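Local structure of exonuclease mut-7 homolog (Aedes aegypti, 7JW2) at residues A[64-68]-A[172-176]; A[119-123]-A[214-218]; A[140-144]-A[154-160]. The protein probably acts as a magnesium-dependent 3'-5' exoribonuclease that trims the 3' ends of AGO1-bound microRNAs, this chain being its exonuclease domain. All coordinates share one frame; numbering follows the deposited sequence.

In the fold
Following the chain from its N terminus, the first contact segment reached is 64-68, where strand 61-65 runs into the short helix 66-69. It meets the loop 172-176 in contact 1, which closes a loop of about a hundred residues. Within that loop lies 119-123, at the start of one of the two outermost strands, 122-124. It packs against 214-218, at the end of helix 210-217, in contact 2. Contacts 1 and 2 therefore cross along the chain. Both reach the same mixed sheet, on opposite sides of the chain's centre, with their own centres about 31 Å apart. Contact 3, between 140-144 and 154-160, is a short local closure nested inside both larger loops. It ties a loop to helix 151-159.

Contact 1: A[64-68]-A[172-176]; sequences IDVMV and WAQRP
W172 meets M67 through its backbone, with O 4.0 Å from M67 SD. The same carbonyl oxygen accepts from R175 NH1 and bonds to S51 OG. The indole packs on Q181 and A185 of helix 179-205, and its NE1 bonds to Q168 O. At A173 the methyl points away from 64-68. Its carbonyl oxygen instead touches the end of M67, 3.3 Å from CE. Q174 contributes its carbonyl oxygen, which accepts a second bond from R175 NH1 and so helps to fix the guanidinium.

R175 carries the contact. Its chain bends at chi2 (-61°) and brings the guanidinium up to D65. The grip is side-on, with NE bonded to D65 OD2 at 2.8 Å and NH2 to D65 OD1 at 2.9 Å. The carboxylate and guanidinium planes stand 58° apart. NE arrives on the syn side of OD2, whereas NH2 comes from above the carboxylate plane. D65 closes strand 61-65 of the exonuclease-domain sheet and sits at the N-cap of the short, weakly bonded helix that follows. V68 N gives the capping bond to D65 OD1 at 3.1 Å. It reaches that oxygen from the face opposite the arginine. One carboxylate thus serves both helix start and salt bridge. M67 SD lies over one face of the guanidinium, 3.3 Å above its plane and offset toward the rim. V68 CG2 approaches R175 NE obliquely at 4.0 Å. R175 NH2 has another partner in S51 OG, on the neighbouring strand 50-56.

Contact 2: A[119-123]-A[214-218]; sequences TSAIL and LNALL
L218 buries the largest area in this contact. It is the first residue beyond helix 210-217. Its CG stands anti to the carbonyl carbon (chi1 -70°), and the branch reaches over the turn 119-122. CD2 lies 3.4 Å from I122 O and also meets L123 CB. L218 CD1 faces A121, at 4.3 Å from its CB.

L123, in the edge strand 122-124 of the domain's sheet, uses both methyls. CD2 touches L214 CD1 at 3.8 Å, and CD1 lies 4.1 Å from L217 CB. Y196 of helix 179-205 also packs on L123 and L214.

T119 makes the polar end of the contact. Its OG1 donates to L218 O at 3.0 Å. OG1 also accepts from A121 N, forming an ST turn within a type I' turn. A water accepts from T119 N and donates to L218 O at 2.7 Å. The methyl CG2 of T119 sits 3.2 Å from L218 O.

The carbonyl of the first residue past the helix is therefore gripped twice, by a hydroxyl and by a water. Leucine packing thus does most of the joining of helix 210-217 to the edge strand and the turn before it, with one small polar clasp at the turn.

Contact 3: A[140-144]-A[154-160]; sequences FPYHE and LVRLCLG
The Y142 ring lies flat on G160. G160 CA stands over the ring centre, 3.5 Å from the centroid and 15° off the normal, a CH-pi contact. G160 N also lies over this face. At the ring edge, near its plane, are the carbonyl oxygens of L157 and C158. The F140 ring carries L157 over one face, with CB 4.1 Å from the centroid in a second CH-pi contact. C158 SG approaches that ring obliquely, 3.7 Å from CE2, as a sulfur-aromatic contact. L154 CD1 is also oblique to it. F138 meets the F140 ring edge-to-face, and W129 of helix 125-132 packs nearby.

The flat ends of R156 and E144 meet at the edge of the guanidinium. R156 bends at chi3 (67°), and NE and NH2 come side-on to the carboxylate. R156 NE bonds to E144 OE1 at 2.8 Å, on the syn side. R156 NH2 bonds to E144 OE2 at 3.0 Å, from above the carboxylate plane. The two planes are 37° apart. R156 NH1 is held in turn by N153 OD1.

Between these groups, the backbone of Y142 donates from N to L157 O at 3.0 Å. L157 CD2 packs 3.3 Å from E144 N. P141 CG rests on C158 O. F140 N bonds to H143 ND1 in the plane of the imidazole, a bond within the loop.

G160 leaves helix 151-159 with positive phi. The loop that precedes this helix packs along its last turns, with the Y142 ring on the glycine that ends it, inside the 3'-5' exonuclease domain of the RNase H-like clan.

Contact 1: A[64-68]-A[172-176]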
ATOM      1  N   ILE A  64      -3.961   3.065  13.371  1.00 13.98           N
ATOM      2  CA  ILE A  64      -3.507   4.208  12.581  1.00 14.35           C
ATOM      3  C   ILE A  64      -3.440   5.429  13.491  1.00 12.51           C
ATOM      4  O   ILE A  64      -4.471   5.871  14.018  1.00 14.22           O
ATOM      5  CB  ILE A  64      -4.433   4.485  11.388  1.00 13.11           C
ATOM      6  CG1 ILE A  64      -4.647   3.235  10.526  1.00 14.83           C
ATOM      7  CG2 ILE A  64      -3.877   5.673  10.550  1.00 15.54           C
ATOM      8  CD1 ILE A  64      -5.847   3.395   9.603  1.00 15.99           C
ATOM      9  N   ASP A  65      -2.232   5.983  13.658  1.00 14.53           N
ATOM     10  CA  ASP A  65      -2.033   7.196  14.457  1.00 15.57           C
ATOM     11  C   ASP A  65      -2.298   8.382  13.542  1.00 13.46           C
ATOM     12  O   ASP A  65      -1.441   8.773  12.739  1.00 15.47           O
ATOM     13  CB  ASP A  65      -0.633   7.250  15.053  1.00 15.18           C
ATOM     14  CG  ASP A  65      -0.470   8.406  16.013  1.00 15.86           C
ATOM     15  OD1 ASP A  65      -1.205   9.396  15.864  1.00 16.49           O
ATOM     16  OD2 ASP A  65       0.373   8.299  16.918  1.00 19.26           O
ATOM     17  N   VAL A  66      -3.510   8.928  13.630  1.00 14.05           N
ATOM     18  CA  VAL A  66      -3.901   9.983  12.707  1.00 14.45           C
ATOM     19  C   VAL A  66      -3.153  11.266  13.023  1.00 17.66           C
ATOM     20  O   VAL A  66      -2.895  12.082  12.132  1.00 19.43           O
ATOM     21  CB  VAL A  66      -5.427  10.170  12.757  1.00 16.06           C
ATOM     22  CG1 VAL A  66      -5.865  11.338  11.885  1.00 17.93           C
ATOM     23  CG2 VAL A  66      -6.126   8.868  12.306  1.00 16.31           C
ATOM     24  N   MET A  67      -2.785  11.462  14.291  1.00 17.68           N
ATOM     25  CA  MET A  67      -2.085  12.680  14.685  1.00 18.37           C
ATOM     26  C   MET A  67      -0.679  12.735  14.104  1.00 21.63           C
ATOM     27  O   MET A  67      -0.207  13.811  13.715  1.00 25.12           O
ATOM     28  CB  MET A  67      -2.032  12.770  16.210  1.00 18.02           C
ATOM     29  CG  MET A  67      -3.358  13.117  16.837  1.00 20.48           C
ATOM     30  SD  MET A  67      -3.258  13.210  18.643  1.00 21.64           S
ATOM     31  CE  MET A  67      -2.156  14.595  18.846  1.00 22.69           C
ATOM     32  N   VAL A  68       0.013  11.600  14.040  1.00 20.79           N
ATOM     33  CA  VAL A  68       1.426  11.560  13.668  1.00 19.63           C
ATOM     34  C   VAL A  68       1.629  11.227  12.187  1.00 23.03           C
ATOM     35  O   VAL A  68       2.626  11.633  11.574  1.00 22.66           O
ATOM     36  CB  VAL A  68       2.173  10.554  14.567  1.00 20.64           C
ATOM     37  CG1 VAL A  68       3.628  10.392  14.137  1.00 23.41           C
ATOM     38  CG2 VAL A  68       2.104  10.998  16.032  1.00 20.13           C
ATOM     39  N   TRP A 172      -6.578  10.923  24.765  1.00 13.89           N
ATOM     40  CA  TRP A 172      -6.137  10.370  23.486  1.00 14.99           C
ATOM     41  C   TRP A 172      -5.313  11.345  22.651  1.00 15.60           C
ATOM     42  O   TRP A 172      -4.774  10.939  21.609  1.00 16.00           O
ATOM     43  CB  TRP A 172      -7.358   9.882  22.692  1.00 14.64           C
ATOM     44  CG  TRP A 172      -8.003   8.688  23.340  1.00 13.17           C
ATOM     45  CD1 TRP A 172      -9.186   8.663  24.030  1.00 14.41           C
ATOM     46  CD2 TRP A 172      -7.460   7.370  23.421  1.00 12.45           C
ATOM     47  NE1 TRP A 172      -9.425   7.393  24.527  1.00 16.32           N
ATOM     48  CE2 TRP A 172      -8.390   6.577  24.146  1.00 14.77           C
ATOM     49  CE3 TRP A 172      -6.305   6.764  22.912  1.00 14.46           C
ATOM     50  CZ2 TRP A 172      -8.174   5.228  24.415  1.00 13.45           C
ATOM     51  CZ3 TRP A 172      -6.103   5.402  23.163  1.00 14.88           C
ATOM     52  CH2 TRP A 172      -7.032   4.655  23.914  1.00 15.21           C
ATOM     53  N   ALA A 173      -5.160  12.595  23.088  1.00 15.43           N
ATOM     54  CA  ALA A 173      -4.343  13.554  22.358  1.00 17.88           C
ATOM     55  C   ALA A 173      -2.889  13.560  22.810  1.00 18.12           C
ATOM     56  O   ALA A 173      -2.049  14.149  22.124  1.00 20.89           O
ATOM     57  CB  ALA A 173      -4.930  14.965  22.503  1.00 18.54           C
ATOM     58  N   GLN A 174      -2.570  12.921  23.933  1.00 17.14           N
ATOM     59  CA  GLN A 174      -1.187  12.935  24.387  1.00 19.02           C
ATOM     60  C   GLN A 174      -0.325  12.016  23.523  1.00 19.81           C
ATOM     61  O   GLN A 174      -0.783  10.979  23.030  1.00 18.27           O
ATOM     62  CB  GLN A 174      -1.105  12.551  25.861  1.00 20.15           C
ATOM     63  CG  GLN A 174      -1.140  11.069  26.152  1.00 18.20           C
ATOM     64  CD  GLN A 174      -1.403  10.788  27.623  1.00 23.97           C
ATOM     65  OE1 GLN A 174      -1.257  11.671  28.464  1.00 27.65           O
ATOM     66  NE2 GLN A 174      -1.812   9.565  27.939  1.00 23.41           N
ATOM     67  N   ARG A 175       0.914  12.439  23.278  1.00 20.88           N
ATOM     68  CA  ARG A 175       1.874  11.645  22.531  1.00 20.24           C
ATOM     69  C   ARG A 175       3.210  11.654  23.264  1.00 25.44           C
ATOM     70  O   ARG A 175       3.673  12.727  23.698  1.00 27.45           O
ATOM     71  CB  ARG A 175       2.042  12.173  21.100  1.00 20.70           C
ATOM     72  CG  ARG A 175       0.863  11.886  20.153  1.00 21.47           C
ATOM     73  CD  ARG A 175       0.631  10.390  19.988  1.00 19.14           C
ATOM     74  NE  ARG A 175      -0.409  10.067  19.006  1.00 16.08           N
ATOM     75  CZ  ARG A 175      -1.711  10.079  19.287  1.00 17.02           C
ATOM     76  NH1 ARG A 175      -2.119  10.430  20.505  1.00 17.68           N
ATOM     77  NH2 ARG A 175      -2.605   9.752  18.361  1.00 16.21           N
ATOM     78  N   PRO A 176       3.858  10.488  23.441  1.00 23.16           N
ATOM     79  CA  PRO A 176       3.312   9.183  23.025  1.00 22.43           C
ATOM     80  C   PRO A 176       2.154   8.725  23.892  1.00 19.59           C
ATOM     81  O   PRO A 176       1.998   9.139  25.039  1.00 21.75           O
ATOM     82  CB  PRO A 176       4.496   8.227  23.187  1.00 23.00           C
ATOM     83  CG  PRO A 176       5.410   8.912  24.159  1.00 29.41           C
ATOM     84  CD  PRO A 176       5.238  10.381  23.947  1.00 30.20           C
TER

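Contact 2: A[119-123]-A[214-218]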
ATOM      1  N   THR A 119     -24.965  -0.939   2.984  1.00 31.68           N
ATOM      2  CA  THR A 119     -24.208  -1.032   4.222  1.00 26.87           C
ATOM      3  C   THR A 119     -22.712  -1.146   3.979  1.00 26.37           C
ATOM      4  O   THR A 119     -21.940  -1.109   4.945  1.00 23.52           O
ATOM      5  CB  THR A 119     -24.667  -2.257   5.013  1.00 22.90           C
ATOM      6  OG1 THR A 119     -24.465  -3.428   4.209  1.00 26.34           O
ATOM      7  CG2 THR A 119     -26.136  -2.136   5.362  1.00 28.53           C
ATOM      8  N   SER A 120     -22.299  -1.325   2.722  1.00 24.37           N
ATOM      9  CA  SER A 120     -20.918  -1.665   2.389  1.00 22.91           C
ATOM     10  C   SER A 120     -20.441  -2.861   3.202  1.00 21.89           C
ATOM     11  O   SER A 120     -19.257  -2.976   3.523  1.00 19.93           O
ATOM     12  CB  SER A 120     -19.985  -0.471   2.586  1.00 25.64           C
ATOM     13  OG  SER A 120     -20.369   0.614   1.758  1.00 27.08           O
ATOM     14  N   ALA A 121     -21.374  -3.750   3.554  1.00 18.64           N
ATOM     15  CA  ALA A 121     -21.082  -4.923   4.368  1.00 17.19           C
ATOM     16  C   ALA A 121     -20.509  -4.545   5.738  1.00 15.66           C
ATOM     17  O   ALA A 121     -19.695  -5.282   6.300  1.00 15.58           O
ATOM     18  CB  ALA A 121     -20.140  -5.882   3.630  1.00 19.57           C
ATOM     19  N   ILE A 122     -20.921  -3.402   6.277  1.00 17.44           N
ATOM     20  CA  ILE A 122     -20.577  -3.020   7.645  1.00 16.81           C
ATOM     21  C   ILE A 122     -21.696  -3.498   8.567  1.00 16.50           C
ATOM     22  O   ILE A 122     -22.838  -3.037   8.463  1.00 18.64           O
ATOM     23  CB  ILE A 122     -20.364  -1.503   7.773  1.00 17.29           C
ATOM     24  CG1 ILE A 122     -19.182  -1.032   6.911  1.00 17.75           C
ATOM     25  CG2 ILE A 122     -20.122  -1.106   9.235  1.00 17.91           C
ATOM     26  CD1 ILE A 122     -19.210   0.469   6.639  1.00 19.29           C
ATOM     27  N   LEU A 123     -21.359  -4.389   9.492  1.00 15.02           N
ATOM     28  CA  LEU A 123     -22.324  -4.937  10.435  1.00 15.86           C
ATOM     29  C   LEU A 123     -22.201  -4.236  11.783  1.00 16.84           C
ATOM     30  O   LEU A 123     -21.138  -4.268  12.413  1.00 17.51           O
ATOM     31  CB  LEU A 123     -22.119  -6.433  10.619  1.00 15.56           C
ATOM     32  CG  LEU A 123     -23.065  -7.030  11.671  1.00 16.94           C
ATOM     33  CD1 LEU A 123     -24.511  -6.999  11.174  1.00 19.15           C
ATOM     34  CD2 LEU A 123     -22.643  -8.443  12.025  1.00 18.24           C
ATOM     35  N   LEU A 214     -26.903 -12.818   8.766  1.00 21.38           N
ATOM     36  CA  LEU A 214     -25.983 -11.748   8.385  1.00 20.15           C
ATOM     37  C   LEU A 214     -26.459 -11.020   7.131  1.00 19.83           C
ATOM     38  O   LEU A 214     -26.526  -9.785   7.106  1.00 21.56           O
ATOM     39  CB  LEU A 214     -24.586 -12.325   8.182  1.00 18.21           C
ATOM     40  CG  LEU A 214     -23.537 -11.341   7.679  1.00 16.08           C
ATOM     41  CD1 LEU A 214     -23.295 -10.266   8.746  1.00 20.13           C
ATOM     42  CD2 LEU A 214     -22.256 -12.073   7.367  1.00 20.03           C
ATOM     43  N   ASN A 215     -26.809 -11.772   6.079  1.00 20.85           N
ATOM     44  CA  ASN A 215     -27.224 -11.128   4.837  1.00 24.37           C
ATOM     45  C   ASN A 215     -28.475 -10.284   5.035  1.00 24.08           C
ATOM     46  O   ASN A 215     -28.581  -9.180   4.490  1.00 27.97           O
ATOM     47  CB  ASN A 215     -27.461 -12.162   3.741  1.00 28.41           C
ATOM     48  CG  ASN A 215     -27.822 -11.515   2.418  1.00 34.70           C
ATOM     49  OD1 ASN A 215     -28.988 -11.487   2.017  1.00 40.70           O
ATOM     50  ND2 ASN A 215     -26.820 -10.967   1.739  1.00 37.33           N
ATOM     51  N   ALA A 216     -29.437 -10.781   5.818  1.00 22.48           N
ATOM     52  CA  ALA A 216     -30.644 -10.002   6.066  1.00 25.70           C
ATOM     53  C   ALA A 216     -30.331  -8.697   6.791  1.00 28.50           C
ATOM     54  O   ALA A 216     -30.897  -7.648   6.462  1.00 31.33           O
ATOM     55  CB  ALA A 216     -31.648 -10.833   6.865  1.00 26.36           C
ATOM     56  N   LEU A 217     -29.433  -8.739   7.783  1.00 26.20           N
ATOM     57  CA  LEU A 217     -29.097  -7.529   8.527  1.00 28.13           C
ATOM     58  C   LEU A 217     -28.391  -6.506   7.646  1.00 28.50           C
ATOM     59  O   LEU A 217     -28.589  -5.296   7.806  1.00 29.41           O
ATOM     60  CB  LEU A 217     -28.226  -7.882   9.732  1.00 23.54           C
ATOM     61  CG  LEU A 217     -28.970  -8.633  10.834  1.00 28.53           C
ATOM     62  CD1 LEU A 217     -28.006  -9.112  11.901  1.00 28.03           C
ATOM     63  CD2 LEU A 217     -30.037  -7.738  11.430  1.00 30.74           C
ATOM     64  N   LEU A 218     -27.563  -6.965   6.719  1.00 26.03           N
ATOM     65  CA  LEU A 218     -26.828  -6.059   5.851  1.00 25.75           C
ATOM     66  C   LEU A 218     -27.691  -5.483   4.738  1.00 31.50           C
ATOM     67  O   LEU A 218     -27.159  -4.790   3.864  1.00 31.83           O
ATOM     68  CB  LEU A 218     -25.608  -6.778   5.271  1.00 23.56           C
ATOM     69  CG  LEU A 218     -24.490  -7.089   6.284  1.00 22.08           C
ATOM     70  CD1 LEU A 218     -23.395  -7.924   5.638  1.00 21.88           C
ATOM     71  CD2 LEU A 218     -23.906  -5.808   6.883  1.00 21.86           C
TER
HETATM   72  O   HOH W   1     -26.860  -3.009   1.899  1.00 31.76           O

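Contact 3: A[140-144]-A[154-160]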
ATOM      1  N   PHE A 140     -26.649 -16.525  25.318  1.00 26.92           N
ATOM      2  CA  PHE A 140     -25.236 -16.193  25.352  1.00 25.04           C
ATOM      3  C   PHE A 140     -24.499 -17.190  26.249  1.00 25.44           C
ATOM      4  O   PHE A 140     -25.088 -17.739  27.190  1.00 26.36           O
ATOM      5  CB  PHE A 140     -25.039 -14.764  25.857  1.00 25.25           C
ATOM      6  CG  PHE A 140     -25.389 -13.711  24.842  1.00 23.51           C
ATOM      7  CD1 PHE A 140     -26.605 -13.048  24.892  1.00 23.70           C
ATOM      8  CD2 PHE A 140     -24.491 -13.385  23.834  1.00 22.40           C
ATOM      9  CE1 PHE A 140     -26.930 -12.085  23.954  1.00 24.95           C
ATOM     10  CE2 PHE A 140     -24.805 -12.413  22.895  1.00 23.08           C
ATOM     11  CZ  PHE A 140     -26.021 -11.766  22.951  1.00 21.15           C
ATOM     12  N   PRO A 141     -23.223 -17.468  25.970  1.00 22.71           N
ATOM     13  CA  PRO A 141     -22.494 -18.461  26.781  1.00 28.58           C
ATOM     14  C   PRO A 141     -22.294 -18.033  28.219  1.00 28.69           C
ATOM     15  O   PRO A 141     -22.067 -18.885  29.088  1.00 25.52           O
ATOM     16  CB  PRO A 141     -21.149 -18.603  26.061  1.00 27.37           C
ATOM     17  CG  PRO A 141     -21.041 -17.409  25.147  1.00 25.55           C
ATOM     18  CD  PRO A 141     -22.424 -16.950  24.841  1.00 23.25           C
ATOM     19  N   TYR A 142     -22.331 -16.738  28.492  1.00 23.13           N
ATOM     20  CA  TYR A 142     -22.268 -16.243  29.857  1.00 20.70           C
ATOM     21  C   TYR A 142     -23.490 -15.368  30.036  1.00 24.94           C
ATOM     22  O   TYR A 142     -23.383 -14.178  30.339  1.00 30.60           O
ATOM     23  CB  TYR A 142     -20.951 -15.506  30.101  1.00 19.18           C
ATOM     24  CG  TYR A 142     -19.776 -16.383  29.762  1.00 22.19           C
ATOM     25  CD1 TYR A 142     -19.226 -17.238  30.709  1.00 21.02           C
ATOM     26  CD2 TYR A 142     -19.252 -16.403  28.472  1.00 20.13           C
ATOM     27  CE1 TYR A 142     -18.169 -18.068  30.392  1.00 23.34           C
ATOM     28  CE2 TYR A 142     -18.196 -17.215  28.148  1.00 23.46           C
ATOM     29  CZ  TYR A 142     -17.657 -18.057  29.103  1.00 24.51           C
ATOM     30  OH  TYR A 142     -16.597 -18.875  28.770  1.00 28.92           O
ATOM     31  N   HIS A 143     -24.655 -15.975  29.818  1.00 30.06           N
ATOM     32  CA  HIS A 143     -25.896 -15.231  29.687  1.00 32.87           C
ATOM     33  C   HIS A 143     -26.232 -14.501  30.975  1.00 35.93           C
ATOM     34  O   HIS A 143     -25.973 -14.991  32.078  1.00 37.59           O
ATOM     35  CB  HIS A 143     -27.046 -16.167  29.307  1.00 32.16           C
ATOM     36  CG  HIS A 143     -28.161 -15.483  28.575  1.00 36.76           C
ATOM     37  ND1 HIS A 143     -28.230 -15.440  27.202  1.00 35.34           N
ATOM     38  CD2 HIS A 143     -29.244 -14.807  29.025  1.00 40.92           C
ATOM     39  CE1 HIS A 143     -29.304 -14.766  26.832  1.00 31.06           C
ATOM     40  NE2 HIS A 143     -29.940 -14.374  27.921  1.00 43.05           N
ATOM     41  N   GLU A 144     -26.783 -13.304  30.815  1.00 39.71           N
ATOM     42  CA  GLU A 144     -27.329 -12.516  31.905  1.00 43.10           C
ATOM     43  C   GLU A 144     -28.611 -11.877  31.399  1.00 45.44           C
ATOM     44  O   GLU A 144     -28.825 -11.740  30.193  1.00 46.57           O
ATOM     45  CB  GLU A 144     -26.338 -11.453  32.398  1.00 41.64           C
ATOM     46  CG  GLU A 144     -24.979 -12.005  32.802  1.00 39.30           C
ATOM     47  CD  GLU A 144     -24.058 -10.939  33.352  1.00 44.22           C
ATOM     48  OE1 GLU A 144     -22.856 -11.228  33.544  1.00 41.08           O
ATOM     49  OE2 GLU A 144     -24.538  -9.811  33.591  1.00 46.94           O
ATOM     50  N   LEU A 154     -21.754  -6.656  26.248  1.00 21.39           N
ATOM     51  CA  LEU A 154     -21.704  -7.685  25.214  1.00 20.04           C
ATOM     52  C   LEU A 154     -20.445  -8.536  25.341  1.00 20.13           C
ATOM     53  O   LEU A 154     -20.473  -9.746  25.088  1.00 17.62           O
ATOM     54  CB  LEU A 154     -21.781  -7.038  23.830  1.00 18.88           C
ATOM     55  CG  LEU A 154     -21.996  -8.003  22.672  1.00 18.87           C
ATOM     56  CD1 LEU A 154     -23.146  -8.978  22.977  1.00 21.91           C
ATOM     57  CD2 LEU A 154     -22.255  -7.208  21.392  1.00 19.16           C
ATOM     58  N   VAL A 155     -19.322  -7.919  25.713  1.00 18.68           N
ATOM     59  CA  VAL A 155     -18.100  -8.678  25.961  1.00 18.07           C
ATOM     60  C   VAL A 155     -18.310  -9.682  27.090  1.00 22.50           C
ATOM     61  O   VAL A 155     -17.894 -10.843  26.992  1.00 21.67           O
ATOM     62  CB  VAL A 155     -16.930  -7.724  26.260  1.00 19.55           C
ATOM     63  CG1 VAL A 155     -15.768  -8.484  26.847  1.00 21.63           C
ATOM     64  CG2 VAL A 155     -16.490  -7.028  24.971  1.00 19.78           C
ATOM     65  N   ARG A 156     -18.945  -9.256  28.182  1.00 22.08           N
ATOM     66  CA  ARG A 156     -19.189 -10.185  29.282  1.00 24.21           C
ATOM     67  C   ARG A 156     -20.094 -11.333  28.852  1.00 24.27           C
ATOM     68  O   ARG A 156     -19.818 -12.496  29.161  1.00 25.15           O
ATOM     69  CB  ARG A 156     -19.795  -9.455  30.475  1.00 25.28           C
ATOM     70  CG  ARG A 156     -19.685 -10.246  31.778  1.00 28.14           C
ATOM     71  CD  ARG A 156     -19.986  -9.356  32.962  1.00 34.43           C
ATOM     72  NE  ARG A 156     -21.382  -8.933  32.954  1.00 37.92           N
ATOM     73  CZ  ARG A 156     -21.794  -7.706  32.641  1.00 34.13           C
ATOM     74  NH1 ARG A 156     -20.914  -6.776  32.300  1.00 33.16           N
ATOM     75  NH2 ARG A 156     -23.088  -7.413  32.662  1.00 38.43           N
ATOM     76  N   LEU A 157     -21.177 -11.020  28.131  1.00 20.75           N
ATOM     77  CA  LEU A 157     -22.113 -12.052  27.688  1.00 19.39           C
ATOM     78  C   LEU A 157     -21.446 -13.069  26.773  1.00 22.41           C
ATOM     79  O   LEU A 157     -21.761 -14.263  26.827  1.00 20.95           O
ATOM     80  CB  LEU A 157     -23.297 -11.413  26.967  1.00 22.32           C
ATOM     81  CG  LEU A 157     -24.288 -10.626  27.817  1.00 24.16           C
ATOM     82  CD1 LEU A 157     -25.077  -9.679  26.948  1.00 25.37           C
ATOM     83  CD2 LEU A 157     -25.218 -11.583  28.523  1.00 26.21           C
ATOM     84  N   CYS A 158     -20.536 -12.620  25.909  1.00 20.00           N
ATOM     85  CA  CYS A 158     -19.963 -13.520  24.919  1.00 18.40           C
ATOM     86  C   CYS A 158     -18.678 -14.182  25.383  1.00 21.00           C
ATOM     87  O   CYS A 158     -18.420 -15.331  25.018  1.00 23.79           O
ATOM     88  CB  CYS A 158     -19.683 -12.767  23.610  1.00 20.56           C
ATOM     89  SG  CYS A 158     -21.143 -12.191  22.760  1.00 21.16           S
ATOM     90  N   LEU A 159     -17.855 -13.489  26.165  1.00 20.10           N
ATOM     91  CA  LEU A 159     -16.543 -13.999  26.519  1.00 23.37           C
ATOM     92  C   LEU A 159     -16.345 -14.260  28.004  1.00 24.92           C
ATOM     93  O   LEU A 159     -15.310 -14.826  28.374  1.00 26.53           O
ATOM     94  CB  LEU A 159     -15.461 -13.026  26.035  1.00 26.30           C
ATOM     95  CG  LEU A 159     -15.629 -12.497  24.611  1.00 28.03           C
ATOM     96  CD1 LEU A 159     -14.545 -11.476  24.368  1.00 29.06           C
ATOM     97  CD2 LEU A 159     -15.583 -13.616  23.575  1.00 27.43           C
ATOM     98  N   GLY A 160     -17.290 -13.875  28.857  1.00 22.50           N
ATOM     99  CA  GLY A 160     -17.208 -14.230  30.263  1.00 23.89           C
ATOM    100  C   GLY A 160     -16.158 -13.487  31.047  1.00 26.79           C
ATOM    101  O   GLY A 160     -15.780 -13.929  32.138  1.00 29.14           O
TER